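Local coordinates for putative uncharacterized protein (Magnetospirillum magneticum, PDB 3TBN) that binds two [2Fe-2S] clusters through a tandem pair of CDGSH iron-sulfur motifs, its wider biological role being uncharacterised, at residues Val22-Glu25 / Thr29-Trp32; Val56-Asp61 / Ala66-Cys71; Lys72-Lys75 / Cys80-Thr83. All blocks are in the same frame, centred on the assembly; numbering follows the deposited sequence.

Contacts 1 and 2, their centres about 6 Å apart, join the same two small antiparallel sheets: strand 20-24 pairs with strand 64-68, strand 30-32 with strand 56-58. Contact 2 is the buried one, held by two aromatic rings and a methyl group; contact 1, nearer the rim of the fold, mixes a valine-ring contact with a hydrogen bond from a backbone N-H to the tyrosine hydroxyl and a water. Contact 3, centred about 11 Å from contact 2, is a surface contact between cluster-binding loops, ruled by a carboxylate and backbone N-H groups. Contacts 2 and 3 share one cluster, with cysteines on different irons, and are joined by a backbone hydrogen bond between Tyr67 and Cys80.

Contact 1 (Val22-Glu25 / Thr29-Trp32); sequences VTVE and TYHW
With chi1 at -62°, Tyr30 carries its ring anti to its own carbonyl carbon and reaches from strand 30-32 across to strand 20-24 of the other sheet, while Val24 holds CG1 anti to its carbonyl carbon as well (chi1 -66°), which sets that methyl over the tyrosine ring. Val24 CG1 stands 3.9 Å from the centroid of the Tyr30 ring, close to the ring normal but displaced toward the rim, a CH-pi contact. Val24 CB adds to it, 3.7 Å from Tyr30 CE2. The phenol end continues past the valine to the backbone: Glu25 N donates to Tyr30 OH over 2.9 Å in a nearly straight bond (N-H...O 164°), arriving at the ring's edge near its plane. Val24 CA lies 3.4 Å from the same Tyr30 OH. A water completes the polar side, giving a hydrogen bond to Glu25 OE1 (2.6 Å) and being hydrogen-bonded to Tyr30 OH (2.7 Å). The Glu25 carboxylate has its main partner in Lys28, through a salt bridge within the turn between the two strands. On the inner side Val24 also packs on Ala66, Phe68 and Pro60, so the contact borders the core shared by the two sheets. The ring is thus held twice, by a methyl over one face and by a main-chain N-H at its hydroxyl, with the water linking that hydroxyl to an exposed carboxylate where the strand gives way to the turn.

Contact 2 (Val56-Asp61 / Ala66-Cys71); sequences VAYTPD and AYFCGC. With FES (Fe2/s2 (inorganic) cluster), chain C.
Aromatic packing leads: the rings of Tyr58 and Phe68 form an offset edge-to-face pair, with the edge of Phe68 turned toward the face of Tyr58, planes at 85° and centroids 5.5 Å apart. The closest atoms are Tyr58 CD2 and Phe68 CZ at 3.7 Å, and Phe68 CE1 lies 3.8 Å from the same Tyr58 CD2. Tyr58 sends its ring across by holding CG anti to the backbone N (chi1 174°). The apolar share is completed by Ala66, whose CB meets Tyr58 CE2 at 4.2 Å. Beyond this pair, Phe68 makes a second edge-to-face contact with Phe43 and touches Val22. With an alanine at Tyr58, the Phe68 edge and the Ala66 methyl would probably lose their aromatic neighbour, leaving a gap between the two sheets. Metal bonds come just after the strand: Cys69 SG and Cys71 SG both bind iron FE2, each at 2.4 Å, while Gly70 N lies 3.2 Å from the bridging sulfide S1. The aromatic core between the two small sheets thus runs directly into a Cys-X-Cys pair on one iron, as in the CDGSH fold, whose [2Fe-2S] clusters have three cysteine ligands and one histidine.

Contact 3 (Lys72-Lys75 / Cys80-Thr83); sequences KASK and CDGT. With FES (Fe2/s2 (inorganic) cluster), chain C.
Asp81 and Thr83, in the Cys-Asp-Gly-Thr version of the CDGSH motif that Cys80 opens, meet Ala73, Ser74 and Lys75 of the loop 72-75. Cys80 SG is a cluster ligand, binding iron FE1 at 2.3 Å with His84 ND1 as the other protein ligand of that iron, and it accepts a weak bond from Gly82 N. Asp81 follows, with CG between the backbone N and the carbonyl carbon (chi1 72°), a rotation that turns the carboxylate toward 72-75. There Lys75 N donates to Asp81 OD2 over 2.9 Å, from above the carboxylate plane and well off straight (141°). Ser74 OG lies 3.3 Å from Asp81 CG, but its hydrogen bonds go to Leu79 O and Ala76 N. Gly82 bridges the turn with a positive phi, where a side chain would jam against the preceding carbonyl. Thr83 then grips Asp81 OD1 with two donors: the hydroxyl on the syn side and the backbone N on the anti side, the latter closing an Asx turn. Both carboxylate oxygens are thereby held, fixing the group's rotation. Toward the loop, Thr83 OG1 lies 3.3 Å from Lys75 CD, and Thr83 CG2 lies 3.4 Å from Ala73 O.

Contact 1 (Val22-Glu25 / Thr29-Trp32)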
loop_
_atom_site.group_PDB
_atom_site.type_symbol
_atom_site.label_atom_id
_atom_site.label_comp_id
_atom_site.label_asym_id
_atom_site.label_seq_id
_atom_site.Cartn_x
_atom_site.Cartn_y
_atom_site.Cartn_z
ATOM N N VAL A 22 -4.390 -4.026 10.304
ATOM C CA VAL A 22 -5.574 -3.241 10.614
ATOM C C VAL A 22 -6.748 -4.185 10.774
ATOM O O VAL A 22 -6.967 -5.053 9.937
ATOM C CB VAL A 22 -5.908 -2.228 9.501
ATOM C CG1 VAL A 22 -7.129 -1.408 9.896
ATOM C CG2 VAL A 22 -4.717 -1.323 9.210
ATOM N N THR A 23 -7.497 -4.025 11.857
ATOM C CA THR A 23 -8.737 -4.762 12.030
ATOM C C THR A 23 -9.760 -4.147 11.093
ATOM O O THR A 23 -10.013 -2.946 11.158
ATOM C CB THR A 23 -9.222 -4.688 13.483
ATOM O OG1 THR A 23 -8.207 -5.222 14.343
ATOM C CG2 THR A 23 -10.508 -5.481 13.655
ATOM N N VAL A 24 -10.319 -4.962 10.203
ATOM C CA VAL A 24 -11.268 -4.487 9.206
ATOM C C VAL A 24 -12.672 -5.028 9.453
ATOM O O VAL A 24 -12.858 -6.078 10.078
ATOM C CB VAL A 24 -10.811 -4.842 7.766
ATOM C CG1 VAL A 24 -9.534 -4.089 7.415
ATOM C CG2 VAL A 24 -10.628 -6.350 7.598
ATOM N N GLU A 25 -13.651 -4.278 8.956
ATOM C CA GLU A 25 -15.061 -4.605 9.085
ATOM C C GLU A 25 -15.582 -5.209 7.791
ATOM O O GLU A 25 -15.306 -4.707 6.701
ATOM C CB GLU A 25 -15.862 -3.344 9.404
ATOM C CG GLU A 25 -15.429 -2.616 10.665
ATOM C CD GLU A 25 -16.212 -1.335 10.874
ATOM O OE1 GLU A 25 -15.678 -0.252 10.566
ATOM O OE2 GLU A 25 -17.371 -1.415 11.328
ATOM N N THR A 29 -15.432 -0.714 2.476
ATOM C CA THR A 29 -14.364 -0.536 1.506
ATOM C C THR A 29 -13.260 0.355 2.068
ATOM O O THR A 29 -13.510 1.472 2.523
ATOM C CB THR A 29 -14.901 0.063 0.200
ATOM O OG1 THR A 29 -15.941 -0.776 -0.322
ATOM C CG2 THR A 29 -13.790 0.193 -0.826
ATOM N N TYR A 30 -12.043 -0.181 2.029
ATOM C CA TYR A 30 -10.825 0.504 2.441
ATOM C C TYR A 30 -10.050 0.896 1.193
ATOM O O TYR A 30 -10.055 0.182 0.197
ATOM C CB TYR A 30 -9.976 -0.419 3.334
ATOM C CG TYR A 30 -10.706 -0.788 4.600
ATOM C CD1 TYR A 30 -10.503 -0.076 5.774
ATOM C CD2 TYR A 30 -11.656 -1.802 4.606
ATOM C CE1 TYR A 30 -11.209 -0.376 6.924
ATOM C CE2 TYR A 30 -12.364 -2.110 5.752
ATOM C CZ TYR A 30 -12.139 -1.392 6.904
ATOM O OH TYR A 30 -12.854 -1.698 8.035
ATOM N N HIS A 31 -9.375 2.031 1.251
ATOM C CA HIS A 31 -8.639 2.530 0.102
ATOM C C HIS A 31 -7.166 2.556 0.450
ATOM O O HIS A 31 -6.698 3.417 1.189
ATOM C CB HIS A 31 -9.184 3.896 -0.300
ATOM C CG HIS A 31 -10.650 3.866 -0.586
ATOM N ND1 HIS A 31 -11.155 3.542 -1.826
ATOM C CD2 HIS A 31 -11.723 4.047 0.220
ATOM C CE1 HIS A 31 -12.475 3.560 -1.782
ATOM N NE2 HIS A 31 -12.844 3.863 -0.551
ATOM N N TRP A 32 -6.454 1.550 -0.039
ATOM C CA TRP A 32 -5.045 1.360 0.265
ATOM C C TRP A 32 -4.177 2.333 -0.508
ATOM O O TRP A 32 -4.343 2.496 -1.719
ATOM C CB TRP A 32 -4.660 -0.065 -0.110
ATOM C CG TRP A 32 -3.213 -0.399 0.056
ATOM C CD1 TRP A 32 -2.536 -0.543 1.228
ATOM C CD2 TRP A 32 -2.268 -0.666 -0.988
ATOM N NE1 TRP A 32 -1.228 -0.883 0.983
ATOM C CE2 TRP A 32 -1.036 -0.964 -0.372
ATOM C CE3 TRP A 32 -2.346 -0.681 -2.384
ATOM C CZ2 TRP A 32 0.108 -1.284 -1.104
ATOM C CZ3 TRP A 32 -1.205 -0.991 -3.109
ATOM C CH2 TRP A 32 0.003 -1.290 -2.469
HETATM O O HOH W 1 -13.164 0.186 9.920
#

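Contact 2 (Val56-Asp61 / Ala66-Cys71)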
loop_
_atom_site.group_PDB
_atom_site.type_symbol
_atom_site.label_atom_id
_atom_site.label_comp_id
_atom_site.label_asym_id
_atom_site.label_seq_id
_atom_site.Cartn_x
_atom_site.Cartn_y
_atom_site.Cartn_z
ATOM N N VAL A 56 -5.915 1.536 -4.124
ATOM C CA VAL A 56 -6.564 0.276 -4.441
ATOM C C VAL A 56 -7.677 0.012 -3.434
ATOM O O VAL A 56 -7.450 -0.009 -2.230
ATOM C CB VAL A 56 -5.563 -0.889 -4.408
ATOM C CG1 VAL A 56 -6.269 -2.214 -4.673
ATOM C CG2 VAL A 56 -4.449 -0.664 -5.417
ATOM N N ALA A 57 -8.891 -0.175 -3.940
ATOM C CA ALA A 57 -10.041 -0.459 -3.095
ATOM C C ALA A 57 -10.010 -1.909 -2.632
ATOM O O ALA A 57 -9.713 -2.816 -3.413
ATOM C CB ALA A 57 -11.328 -0.169 -3.852
ATOM N N TYR A 58 -10.342 -2.121 -1.364
ATOM C CA TYR A 58 -10.319 -3.441 -0.755
ATOM C C TYR A 58 -11.540 -3.570 0.138
ATOM O O TYR A 58 -11.706 -2.800 1.073
ATOM C CB TYR A 58 -9.047 -3.614 0.075
ATOM C CG TYR A 58 -8.990 -4.900 0.867
ATOM C CD1 TYR A 58 -8.678 -6.104 0.253
ATOM C CD2 TYR A 58 -9.237 -4.907 2.233
ATOM C CE1 TYR A 58 -8.626 -7.280 0.977
ATOM C CE2 TYR A 58 -9.185 -6.073 2.961
ATOM C CZ TYR A 58 -8.880 -7.256 2.331
ATOM O OH TYR A 58 -8.826 -8.421 3.060
ATOM N N THR A 59 -12.394 -4.543 -0.158
ATOM C CA THR A 59 -13.606 -4.760 0.616
ATOM C C THR A 59 -13.596 -6.188 1.139
ATOM O O THR A 59 -13.844 -7.126 0.386
ATOM C CB THR A 59 -14.865 -4.553 -0.241
ATOM O OG1 THR A 59 -14.799 -3.281 -0.898
ATOM C CG2 THR A 59 -16.117 -4.622 0.622
ATOM N N PRO A 60 -13.289 -6.368 2.429
ATOM C CA PRO A 60 -13.208 -7.733 2.955
ATOM C C PRO A 60 -14.577 -8.376 3.098
ATOM O O PRO A 60 -15.554 -7.700 3.411
ATOM C CB PRO A 60 -12.548 -7.544 4.323
ATOM C CG PRO A 60 -12.902 -6.153 4.722
ATOM C CD PRO A 60 -12.975 -5.355 3.454
ATOM N N ASP A 61 -14.637 -9.683 2.859
ATOM C CA ASP A 61 -15.877 -10.439 2.984
ATOM C C ASP A 61 -16.270 -10.610 4.448
ATOM O O ASP A 61 -17.454 -10.671 4.782
ATOM C CB ASP A 61 -15.728 -11.819 2.334
ATOM C CG ASP A 61 -15.563 -11.742 0.828
ATOM O OD1 ASP A 61 -16.209 -10.881 0.196
ATOM O OD2 ASP A 61 -14.789 -12.552 0.274
ATOM N N ALA A 66 -6.385 -7.448 8.499
ATOM C CA ALA A 66 -5.730 -7.365 7.202
ATOM C C ALA A 66 -4.345 -6.764 7.391
ATOM O O ALA A 66 -4.193 -5.725 8.023
ATOM C CB ALA A 66 -6.548 -6.511 6.252
ATOM N N TYR A 67 -3.336 -7.433 6.851
ATOM C CA TYR A 67 -1.971 -6.939 6.865
ATOM C C TYR A 67 -1.719 -6.215 5.552
ATOM O O TYR A 67 -1.346 -6.819 4.547
ATOM C CB TYR A 67 -0.990 -8.091 7.078
ATOM C CG TYR A 67 -1.097 -8.677 8.464
ATOM C CD1 TYR A 67 -2.118 -9.558 8.789
ATOM C CD2 TYR A 67 -0.196 -8.325 9.455
ATOM C CE1 TYR A 67 -2.226 -10.090 10.065
ATOM C CE2 TYR A 67 -0.294 -8.848 10.735
ATOM C CZ TYR A 67 -1.313 -9.728 11.032
ATOM O OH TYR A 67 -1.413 -10.251 12.302
ATOM N N PHE A 68 -1.974 -4.914 5.557
ATOM C CA PHE A 68 -1.800 -4.102 4.367
ATOM C C PHE A 68 -0.318 -3.867 4.091
ATOM O O PHE A 68 0.486 -3.716 5.006
ATOM C CB PHE A 68 -2.522 -2.767 4.533
ATOM C CG PHE A 68 -4.014 -2.870 4.471
ATOM C CD1 PHE A 68 -4.661 -3.036 3.258
ATOM C CD2 PHE A 68 -4.773 -2.785 5.622
ATOM C CE1 PHE A 68 -6.042 -3.116 3.198
ATOM C CE2 PHE A 68 -6.149 -2.864 5.564
ATOM C CZ PHE A 68 -6.781 -3.031 4.354
ATOM N N CYS A 69 0.042 -3.837 2.819
ATOM C CA CYS A 69 1.427 -3.640 2.427
ATOM C C CYS A 69 1.894 -2.212 2.733
ATOM O O CYS A 69 1.244 -1.237 2.353
ATOM C CB CYS A 69 1.578 -3.962 0.940
ATOM S SG CYS A 69 3.187 -3.572 0.215
ATOM N N GLY A 70 3.013 -2.106 3.442
ATOM C CA GLY A 70 3.631 -0.830 3.750
ATOM C C GLY A 70 4.761 -0.443 2.807
ATOM O O GLY A 70 5.070 0.740 2.669
ATOM N N CYS A 71 5.385 -1.431 2.169
ATOM C CA CYS A 71 6.545 -1.185 1.312
ATOM C C CYS A 71 6.138 -0.752 -0.093
ATOM O O CYS A 71 6.952 -0.192 -0.832
ATOM C CB CYS A 71 7.447 -2.427 1.239
ATOM S SG CYS A 71 6.801 -3.810 0.254
HETATM FE FE1 FES C . 5.052 -6.861 3.047
HETATM FE FE2 FES C . 4.901 -4.801 1.275
HETATM S S1 FES C . 4.922 -4.677 3.498
HETATM S S2 FES C . 4.962 -6.975 0.826
#

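Contact 3 (Lys72-Lys75 / Cys80-Thr83)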
loop_
_atom_site.group_PDB
_atom_site.type_symbol
_atom_site.label_atom_id
_atom_site.label_comp_id
_atom_site.label_asym_id
_atom_site.label_seq_id
_atom_site.Cartn_x
_atom_site.Cartn_y
_atom_site.Cartn_z
ATOM N N LYS A 72 4.882 -1.033 -0.436
ATOM C CA LYS A 72 4.247 -0.703 -1.717
ATOM C C LYS A 72 4.732 -1.558 -2.892
ATOM O O LYS A 72 4.379 -1.292 -4.041
ATOM C CB LYS A 72 4.348 0.799 -2.013
ATOM C CG LYS A 72 3.929 1.682 -0.831
ATOM C CD LYS A 72 2.621 1.221 -0.191
ATOM C CE LYS A 72 2.207 2.127 0.964
ATOM N NZ LYS A 72 0.977 1.630 1.647
ATOM N N ALA A 73 5.486 -2.612 -2.592
ATOM C CA ALA A 73 6.027 -3.491 -3.625
ATOM C C ALA A 73 5.379 -4.882 -3.664
ATOM O O ALA A 73 5.800 -5.729 -4.444
ATOM C CB ALA A 73 7.536 -3.617 -3.462
ATOM N N SER A 74 4.360 -5.131 -2.848
ATOM C CA SER A 74 3.683 -6.420 -2.890
ATOM C C SER A 74 3.263 -6.771 -4.311
ATOM O O SER A 74 2.805 -5.911 -5.065
ATOM C CB SER A 74 2.448 -6.404 -2.005
ATOM O OG SER A 74 1.749 -7.627 -2.152
ATOM N N LYS A 75 3.399 -8.043 -4.667
ATOM C CA LYS A 75 2.907 -8.527 -5.949
ATOM C C LYS A 75 1.422 -8.885 -5.885
ATOM O O LYS A 75 0.825 -9.252 -6.895
ATOM C CB LYS A 75 3.723 -9.735 -6.419
ATOM C CG LYS A 75 5.066 -9.380 -7.047
ATOM C CD LYS A 75 6.113 -9.033 -6.005
ATOM C CE LYS A 75 7.528 -9.233 -6.544
ATOM N NZ LYS A 75 7.951 -8.168 -7.494
ATOM N N CYS A 80 0.172 -7.471 2.195
ATOM C CA CYS A 80 1.553 -7.914 2.300
ATOM C C CYS A 80 1.692 -9.343 1.791
ATOM O O CYS A 80 0.926 -10.223 2.185
ATOM C CB CYS A 80 1.989 -7.840 3.765
ATOM S SG CYS A 80 3.665 -8.413 4.098
ATOM N N ASP A 81 2.667 -9.569 0.915
ATOM C CA ASP A 81 2.973 -10.916 0.444
ATOM C C ASP A 81 4.417 -11.307 0.746
ATOM O O ASP A 81 4.912 -12.317 0.244
ATOM C CB ASP A 81 2.673 -11.064 -1.051
ATOM C CG ASP A 81 3.658 -10.326 -1.931
ATOM O OD1 ASP A 81 4.498 -9.572 -1.402
ATOM O OD2 ASP A 81 3.580 -10.486 -3.166
ATOM N N GLY A 82 5.082 -10.513 1.578
ATOM C CA GLY A 82 6.449 -10.790 1.983
ATOM C C GLY A 82 7.523 -10.140 1.125
ATOM O O GLY A 82 8.707 -10.269 1.425
ATOM N N THR A 83 7.127 -9.440 0.068
ATOM C CA THR A 83 8.090 -8.797 -0.820
ATOM C C THR A 83 8.987 -7.821 -0.057
ATOM O O THR A 83 10.147 -7.634 -0.413
ATOM C CB THR A 83 7.383 -8.083 -1.982
ATOM O OG1 THR A 83 6.693 -9.052 -2.782
ATOM C CG2 THR A 83 8.387 -7.337 -2.852
HETATM FE FE1 FES C . 5.052 -6.861 3.047
HETATM FE FE2 FES C . 4.901 -4.801 1.275
HETATM S S1 FES C . 4.922 -4.677 3.498
HETATM S S2 FES C . 4.962 -6.975 0.826
#